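Local structure of thiosulfate reductase (Thermus thermophilus, 2VPZ) at residues R177-Q182 / D726-G731; E193-E198 / V327-R332. The protein probably catalyses a redox reaction of sulfur compounds, using a molybdenum bis(molybdopterin guanine dinucleotide) cofactor and a [4Fe-4S] cluster. All coordinates share one frame; numbering follows the deposited sequence.

Contact 1 of 2, residues R177-Q182 / D726-G731; sequences REVASQ and DPISGG
The two methyl groups of Val179 lie over consecutive residues of the loop 726-731: CG2 rests on the CB of Ser729 at 3.7 Å, and CG1 meets the CG2 methyl of Ile728 at 3.9 Å. The valine sits on helix 168-184 and directs its CB toward the loop. Its first torsion (chi1 173°) sets CG1 opposite the backbone N and CG2 opposite the carbonyl carbon, which spreads the pair so that each branch has its own neighbour. The valine and isoleucine side chains pass each other at a slant, with methyl against methyl. What Ser729 offers Val179 is its methylene carbon, for its hydroxyl is engaged within its own loop: OG lies 2.7 Å from Asp726 OD2, a hydrogen bond that reaches the carboxylate from above its plane.

The other oxygen of that carboxylate closes an Asx turn, Ile728 N donating to Asp726 OD1 at 3.1 Å with an N-H...O angle of 163°. One aspartate thus braces the two residues that Val179 touches, and its OD2 has a further hydrogen-bonding partner in Thr341 OG1, at the start of helix 341-354. The side chains of Ile728 and Ser729 also touch Thr341, so the first residue of this helix borders the loop as well.

In sequence terms, the contact joins a helix of the molybdopterin oxidoreductase family region to a loop of the dinucleotide-binding region, about 13 Å from the molybdenum measured from the side chain of Ser729. Only 111 Å² is buried between the segments, and the touching atoms are all carbon. Attraction here therefore comes from dispersion and the exclusion of water, while the Asp726 carboxylate and the Ser729 hydroxyl are hydrogen-bonded within the loop.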
loop_
_atom_site.group_PDB
_atom_site.type_symbol
_atom_site.label_atom_id
_atom_site.label_comp_id
_atom_site.label_asym_id
_atom_site.label_seq_id
_atom_site.Cartn_x
_atom_site.Cartn_y
_atom_site.Cartn_z
ATOM N N ARG A 177 -5.783 44.803 0.853
ATOM C CA ARG A 177 -7.063 44.165 0.996
ATOM C C ARG A 177 -8.038 44.933 1.924
ATOM O O ARG A 177 -9.252 44.828 1.754
ATOM C CB ARG A 177 -6.897 42.722 1.468
ATOM C CG ARG A 177 -6.415 42.584 2.901
ATOM C CD ARG A 177 -6.974 41.306 3.493
ATOM N NE ARG A 177 -6.882 41.211 4.938
ATOM C CZ ARG A 177 -6.734 40.077 5.606
ATOM N NH1 ARG A 177 -6.655 38.941 4.934
ATOM N NH2 ARG A 177 -6.658 40.077 6.929
ATOM N N GLU A 178 -7.524 45.701 2.880
ATOM C CA GLU A 178 -8.397 46.455 3.793
ATOM C C GLU A 178 -9.095 47.615 3.062
ATOM O O GLU A 178 -10.275 47.908 3.302
ATOM C CB GLU A 178 -7.638 46.976 5.033
ATOM C CG GLU A 178 -7.159 45.882 6.017
ATOM C CD GLU A 178 -8.225 44.821 6.337
ATOM O OE1 GLU A 178 -7.873 43.613 6.408
ATOM O OE2 GLU A 178 -9.412 45.195 6.525
ATOM N N VAL A 179 -8.343 48.258 2.173
ATOM C CA VAL A 179 -8.810 49.370 1.343
ATOM C C VAL A 179 -9.850 48.795 0.341
ATOM O O VAL A 179 -10.982 49.299 0.269
ATOM C CB VAL A 179 -7.621 50.046 0.575
ATOM C CG1 VAL A 179 -8.148 51.087 -0.415
ATOM C CG2 VAL A 179 -6.637 50.689 1.585
ATOM N N ALA A 180 -9.473 47.753 -0.410
ATOM C CA ALA A 180 -10.367 47.083 -1.365
ATOM C C ALA A 180 -11.717 46.736 -0.682
ATOM O O ALA A 180 -12.794 47.027 -1.221
ATOM C CB ALA A 180 -9.697 45.777 -1.932
ATOM N N SER A 181 -11.642 46.137 0.507
ATOM C CA SER A 181 -12.806 45.764 1.317
ATOM C C SER A 181 -13.644 46.983 1.814
ATOM O O SER A 181 -14.880 46.926 1.819
ATOM C CB SER A 181 -12.374 44.884 2.513
ATOM O OG SER A 181 -13.457 44.305 3.208
ATOM N N GLN A 182 -13.010 48.076 2.235
ATOM C CA GLN A 182 -13.759 49.252 2.705
ATOM C C GLN A 182 -14.607 49.870 1.567
ATOM O O GLN A 182 -15.764 50.243 1.777
ATOM C CB GLN A 182 -12.832 50.302 3.359
ATOM C CG GLN A 182 -12.492 50.009 4.836
ATOM C CD GLN A 182 -13.730 49.988 5.750
ATOM O OE1 GLN A 182 -14.822 50.415 5.353
ATOM N NE2 GLN A 182 -13.557 49.510 6.986
ATOM N N ASP A 726 2.297 51.015 -3.727
ATOM C CA ASP A 726 0.929 50.903 -4.234
ATOM C C ASP A 726 0.398 52.358 -4.139
ATOM O O ASP A 726 0.360 52.951 -3.044
ATOM C CB ASP A 726 0.056 49.954 -3.358
ATOM C CG ASP A 726 -1.398 49.788 -3.894
ATOM O OD1 ASP A 726 -1.769 50.444 -4.884
ATOM O OD2 ASP A 726 -2.153 48.983 -3.290
ATOM N N PRO A 727 -0.013 52.963 -5.279
ATOM C CA PRO A 727 -0.544 54.335 -5.284
ATOM C C PRO A 727 -1.973 54.525 -4.670
ATOM O O PRO A 727 -2.435 55.652 -4.496
ATOM C CB PRO A 727 -0.477 54.757 -6.751
ATOM C CG PRO A 727 -0.694 53.435 -7.511
ATOM C CD PRO A 727 -0.082 52.360 -6.611
ATOM N N ILE A 728 -2.639 53.411 -4.363
ATOM C CA ILE A 728 -4.005 53.352 -3.805
ATOM C C ILE A 728 -4.122 53.069 -2.260
ATOM O O ILE A 728 -4.858 53.767 -1.547
ATOM C CB ILE A 728 -4.909 52.248 -4.543
ATOM C CG1 ILE A 728 -5.289 52.650 -5.974
ATOM C CG2 ILE A 728 -6.175 51.962 -3.716
ATOM C CD1 ILE A 728 -6.539 51.900 -6.537
ATOM N N SER A 729 -3.386 52.043 -1.804
ATOM C CA SER A 729 -3.288 51.485 -0.404
ATOM C C SER A 729 -1.874 51.595 0.213
ATOM O O SER A 729 -1.320 50.547 0.512
ATOM C CB SER A 729 -3.581 49.982 -0.406
ATOM O OG SER A 729 -2.368 49.247 -0.637
ATOM N N GLY A 730 -1.275 52.770 0.399
ATOM C CA GLY A 730 0.077 52.797 0.929
ATOM C C GLY A 730 1.107 51.621 0.906
ATOM O O GLY A 730 2.261 51.832 1.278
ATOM N N GLY A 731 0.756 50.413 0.461
ATOM C CA GLY A 731 1.652 49.247 0.464
ATOM C C GLY A 731 2.970 49.192 -0.329
ATOM O O GLY A 731 3.016 49.642 -1.480
#

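Contact 2 of 2, residues E193-E198 / V327-R332; sequences EPIDWE and VLPPTR. With MGD (2-amino-5,6-dimercapto-7-methyl-3,7,8a,9-tetrahydro-8-oxa-1,3,9,10-tetraaza-anthracen-4-one guanosine dinucleotide), chain I.
In the molybdopterin pocket, the loop after strand 326-327 of the parallel sheet carries Thr331 and Arg332 to the cofactor, and the loop 193-198 packs alongside it. Farther from the cofactor the contact is apolar: the side chains of Ile195 and Pro329 cross at about a right angle, Ile195 CG1 3.8 Å from Pro329 CB, while Trp197 CH2 approaches Pro329 CG at 3.9 Å. Ile195 CG2 lies over one face of the indole, offset toward the rim.

Next to the pocket, Glu193 OE2 meets Arg332 NH1 at 2.6 Å in a salt bridge. The carboxylate comes to the edge of the guanidinium, though the two planes are turned 57° apart. Arg332 reaches it on a chain extended from CG to NE, whose CD passes MGD S12 at 3.6 Å, and the side chain comes within about 4 Å of the molybdenum at its nearest atom. With an alanine here in place of Arg332, Glu193 OE2 is likely to lose its charged mate and a gap to open beside the dithiolene sulfurs. The pyrophosphate is gripped by the preceding residue: Thr331 OG1, placed opposite the backbone N by chi1 of -162°, donates to MGD O2B at 2.6 Å.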
loop_
_atom_site.group_PDB
_atom_site.type_symbol
_atom_site.label_atom_id
_atom_site.label_comp_id
_atom_site.label_asym_id
_atom_site.label_seq_id
_atom_site.Cartn_x
_atom_site.Cartn_y
_atom_site.Cartn_z
ATOM N N GLU A 193 -10.010 36.628 9.849
ATOM C CA GLU A 193 -10.771 36.631 8.606
ATOM C C GLU A 193 -12.052 35.750 8.640
ATOM O O GLU A 193 -11.969 34.515 8.900
ATOM C CB GLU A 193 -9.850 36.404 7.352
ATOM C CG GLU A 193 -8.463 35.693 7.564
ATOM C CD GLU A 193 -7.245 36.564 8.013
ATOM O OE1 GLU A 193 -6.794 37.456 7.260
ATOM O OE2 GLU A 193 -6.710 36.320 9.123
ATOM N N PRO A 194 -13.271 36.373 8.433
ATOM C CA PRO A 194 -14.640 35.823 8.407
ATOM C C PRO A 194 -15.133 34.756 7.401
ATOM O O PRO A 194 -16.214 34.909 6.825
ATOM C CB PRO A 194 -15.518 37.079 8.386
ATOM C CG PRO A 194 -14.744 38.000 7.477
ATOM C CD PRO A 194 -13.275 37.758 7.942
ATOM N N ILE A 195 -14.345 33.701 7.203
ATOM C CA ILE A 195 -14.674 32.617 6.265
ATOM C C ILE A 195 -15.379 31.465 6.996
ATOM O O ILE A 195 -14.931 31.004 8.047
ATOM C CB ILE A 195 -13.386 32.035 5.553
ATOM C CG1 ILE A 195 -12.659 33.159 4.810
ATOM C CG2 ILE A 195 -13.753 30.875 4.594
ATOM C CD1 ILE A 195 -11.795 34.069 5.705
ATOM N N ASP A 196 -16.507 31.040 6.424
ATOM C CA ASP A 196 -17.333 29.953 6.958
ATOM C C ASP A 196 -16.748 28.677 6.334
ATOM O O ASP A 196 -17.351 28.072 5.446
ATOM C CB ASP A 196 -18.776 30.162 6.508
ATOM C CG ASP A 196 -19.741 29.177 7.138
ATOM O OD1 ASP A 196 -20.680 28.734 6.440
ATOM O OD2 ASP A 196 -19.550 28.868 8.334
ATOM N N TRP A 197 -15.572 28.272 6.793
ATOM C CA TRP A 197 -14.893 27.097 6.246
ATOM C C TRP A 197 -15.648 25.775 6.325
ATOM O O TRP A 197 -15.575 24.932 5.423
ATOM C CB TRP A 197 -13.533 26.863 6.919
ATOM C CG TRP A 197 -12.526 27.971 6.837
ATOM C CD1 TRP A 197 -12.316 28.984 7.745
ATOM C CD2 TRP A 197 -11.507 28.126 5.832
ATOM N NE1 TRP A 197 -11.240 29.746 7.355
ATOM C CE2 TRP A 197 -10.722 29.243 6.191
ATOM C CE3 TRP A 197 -11.181 27.419 4.664
ATOM C CZ2 TRP A 197 -9.625 29.678 5.417
ATOM C CZ3 TRP A 197 -10.096 27.841 3.882
ATOM C CH2 TRP A 197 -9.331 28.969 4.270
ATOM N N GLU A 198 -16.367 25.584 7.419
ATOM C CA GLU A 198 -17.086 24.346 7.677
ATOM C C GLU A 198 -18.220 24.004 6.705
ATOM O O GLU A 198 -18.585 22.833 6.553
ATOM C CB GLU A 198 -17.554 24.343 9.124
ATOM C CG GLU A 198 -18.467 25.502 9.429
ATOM C CD GLU A 198 -19.222 25.315 10.734
ATOM O OE1 GLU A 198 -20.381 25.759 10.819
ATOM O OE2 GLU A 198 -18.620 24.708 11.646
ATOM N N VAL A 327 -15.790 29.611 -2.328
ATOM C CA VAL A 327 -15.075 30.816 -1.845
ATOM C C VAL A 327 -13.622 31.012 -2.298
ATOM O O VAL A 327 -12.845 30.047 -2.345
ATOM C CB VAL A 327 -14.810 30.860 -0.291
ATOM C CG1 VAL A 327 -15.463 32.073 0.361
ATOM C CG2 VAL A 327 -15.150 29.543 0.352
ATOM N N LEU A 328 -13.248 32.253 -2.600
ATOM C CA LEU A 328 -11.840 32.570 -2.835
ATOM C C LEU A 328 -11.445 33.337 -1.544
ATOM O O LEU A 328 -11.511 34.563 -1.533
ATOM C CB LEU A 328 -11.599 33.487 -4.041
ATOM C CG LEU A 328 -11.655 32.940 -5.447
ATOM C CD1 LEU A 328 -13.085 32.800 -5.866
ATOM C CD2 LEU A 328 -10.966 33.895 -6.394
ATOM N N PRO A 329 -11.050 32.645 -0.444
ATOM C CA PRO A 329 -10.719 33.526 0.688
ATOM C C PRO A 329 -9.558 34.490 0.392
ATOM O O PRO A 329 -8.581 34.075 -0.252
ATOM C CB PRO A 329 -10.327 32.574 1.830
ATOM C CG PRO A 329 -10.714 31.199 1.366
ATOM C CD PRO A 329 -10.710 31.249 -0.159
ATOM N N PRO A 330 -9.640 35.775 0.835
ATOM C CA PRO A 330 -8.530 36.714 0.581
ATOM C C PRO A 330 -7.278 36.398 1.468
ATOM O O PRO A 330 -7.419 36.237 2.680
ATOM C CB PRO A 330 -9.107 38.102 0.925
ATOM C CG PRO A 330 -10.576 37.898 1.242
ATOM C CD PRO A 330 -10.744 36.419 1.558
ATOM N N THR A 331 -6.083 36.325 0.878
ATOM C CA THR A 331 -4.854 36.051 1.643
ATOM C C THR A 331 -4.511 37.211 2.623
ATOM O O THR A 331 -5.117 38.279 2.572
ATOM C CB THR A 331 -3.606 35.740 0.687
ATOM O OG1 THR A 331 -2.579 35.087 1.424
ATOM C CG2 THR A 331 -3.048 37.025 0.059
ATOM N N ARG A 332 -3.577 37.016 3.549
ATOM C CA ARG A 332 -3.262 38.101 4.473
ATOM C C ARG A 332 -2.134 38.992 3.940
ATOM O O ARG A 332 -2.257 40.220 3.898
ATOM C CB ARG A 332 -2.936 37.565 5.857
ATOM C CG ARG A 332 -2.931 38.566 7.004
ATOM C CD ARG A 332 -2.639 37.814 8.295
ATOM N NE ARG A 332 -2.737 38.595 9.525
ATOM C CZ ARG A 332 -3.762 38.563 10.367
ATOM N NH1 ARG A 332 -4.793 37.774 10.100
ATOM N NH2 ARG A 332 -3.749 39.295 11.473
HETATM P PB MGD I . 1.054 34.883 0.882
HETATM O O1B MGD I . 2.032 35.944 0.564
HETATM O O2B MGD I . -0.278 34.920 0.326
HETATM O O3B MGD I . 1.160 34.989 2.475
HETATM O O3A MGD I . 1.259 34.405 4.950
HETATM P PA MGD I . 0.280 34.510 3.719
HETATM O O1A MGD I . -0.704 35.485 4.170
HETATM O O2A MGD I . -0.301 33.199 3.476
HETATM O "O5'" MGD I . 1.640 33.489 0.510
HETATM C "C5'" MGD I . 3.001 33.056 0.450
HETATM C "C4'" MGD I . 2.946 32.228 -0.823
HETATM O "O4'" MGD I . 2.749 33.225 -1.813
HETATM C "C3'" MGD I . 4.227 31.473 -1.266
HETATM O "O3'" MGD I . 3.929 30.096 -1.615
HETATM C "C2'" MGD I . 4.715 32.208 -2.539
HETATM O "O2'" MGD I . 5.003 31.245 -3.546
HETATM C "C1'" MGD I . 3.448 32.869 -3.020
HETATM N N9 MGD I . 3.518 33.846 -4.141
HETATM C C8 MGD I . 4.560 34.688 -4.430
HETATM N N7 MGD I . 4.302 35.447 -5.532
HETATM C C5 MGD I . 3.075 35.069 -5.978
HETATM C C6 MGD I . 2.235 35.406 -7.146
HETATM O O6 MGD I . 2.640 36.303 -7.893
HETATM N N1 MGD I . 1.054 34.809 -7.291
HETATM C C2 MGD I . 0.627 33.835 -6.442
HETATM N N2 MGD I . -0.602 33.239 -6.637
HETATM N N3 MGD I . 1.351 33.457 -5.342
HETATM C C4 MGD I . 2.556 34.024 -5.061
HETATM C C10 MGD I . 1.782 35.420 5.781
HETATM C C11 MGD I . 0.902 35.409 6.989
HETATM O O11 MGD I . 1.147 34.190 7.705
HETATM C C12 MGD I . 0.955 36.719 7.818
HETATM S S12 MGD I . 0.738 38.228 7.104
HETATM C C13 MGD I . 1.169 36.738 9.182
HETATM S S13 MGD I . 1.093 38.200 10.053
HETATM C C14 MGD I . 1.442 35.463 9.939
HETATM N N15 MGD I . 2.788 35.230 10.310
HETATM C C16 MGD I . 3.255 33.961 10.544
HETATM C C17 MGD I . 4.653 33.619 10.986
HETATM O O17 MGD I . 5.473 34.550 11.221
HETATM N N18 MGD I . 4.994 32.305 11.214
HETATM C C19 MGD I . 4.077 31.343 10.934
HETATM N N19 MGD I . 4.472 30.094 11.085
HETATM N N20 MGD I . 2.791 31.532 10.487
HETATM C C21 MGD I . 2.356 32.820 10.331
HETATM N N22 MGD I . 1.144 33.110 9.885
HETATM C C23 MGD I . 0.842 34.304 9.168
#

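The centres of contacts 1 and 2 lie about 18 Å apart, yet the two meet through Arg177. Its NH2 forms a salt bridge of 2.6 Å with Glu193 OE1, so the glutamate has an arginine at each carboxylate oxygen, while its NH1 makes a weak hydrogen bond to Thr331 O. Along the chain, 177-182 comes first, then 193-198 and 327-332, with 726-731 far behind, so contact 2 falls wholly between the two halves of contact 1. Helix 341-354 borders both, touching Ile728 and Ser729 in one and Leu328 and Pro330 in the other. Helix 168-184 touches the dinucleotide-binding region through Val179 and, through Arg177, probably helps to position Glu193 behind Arg332.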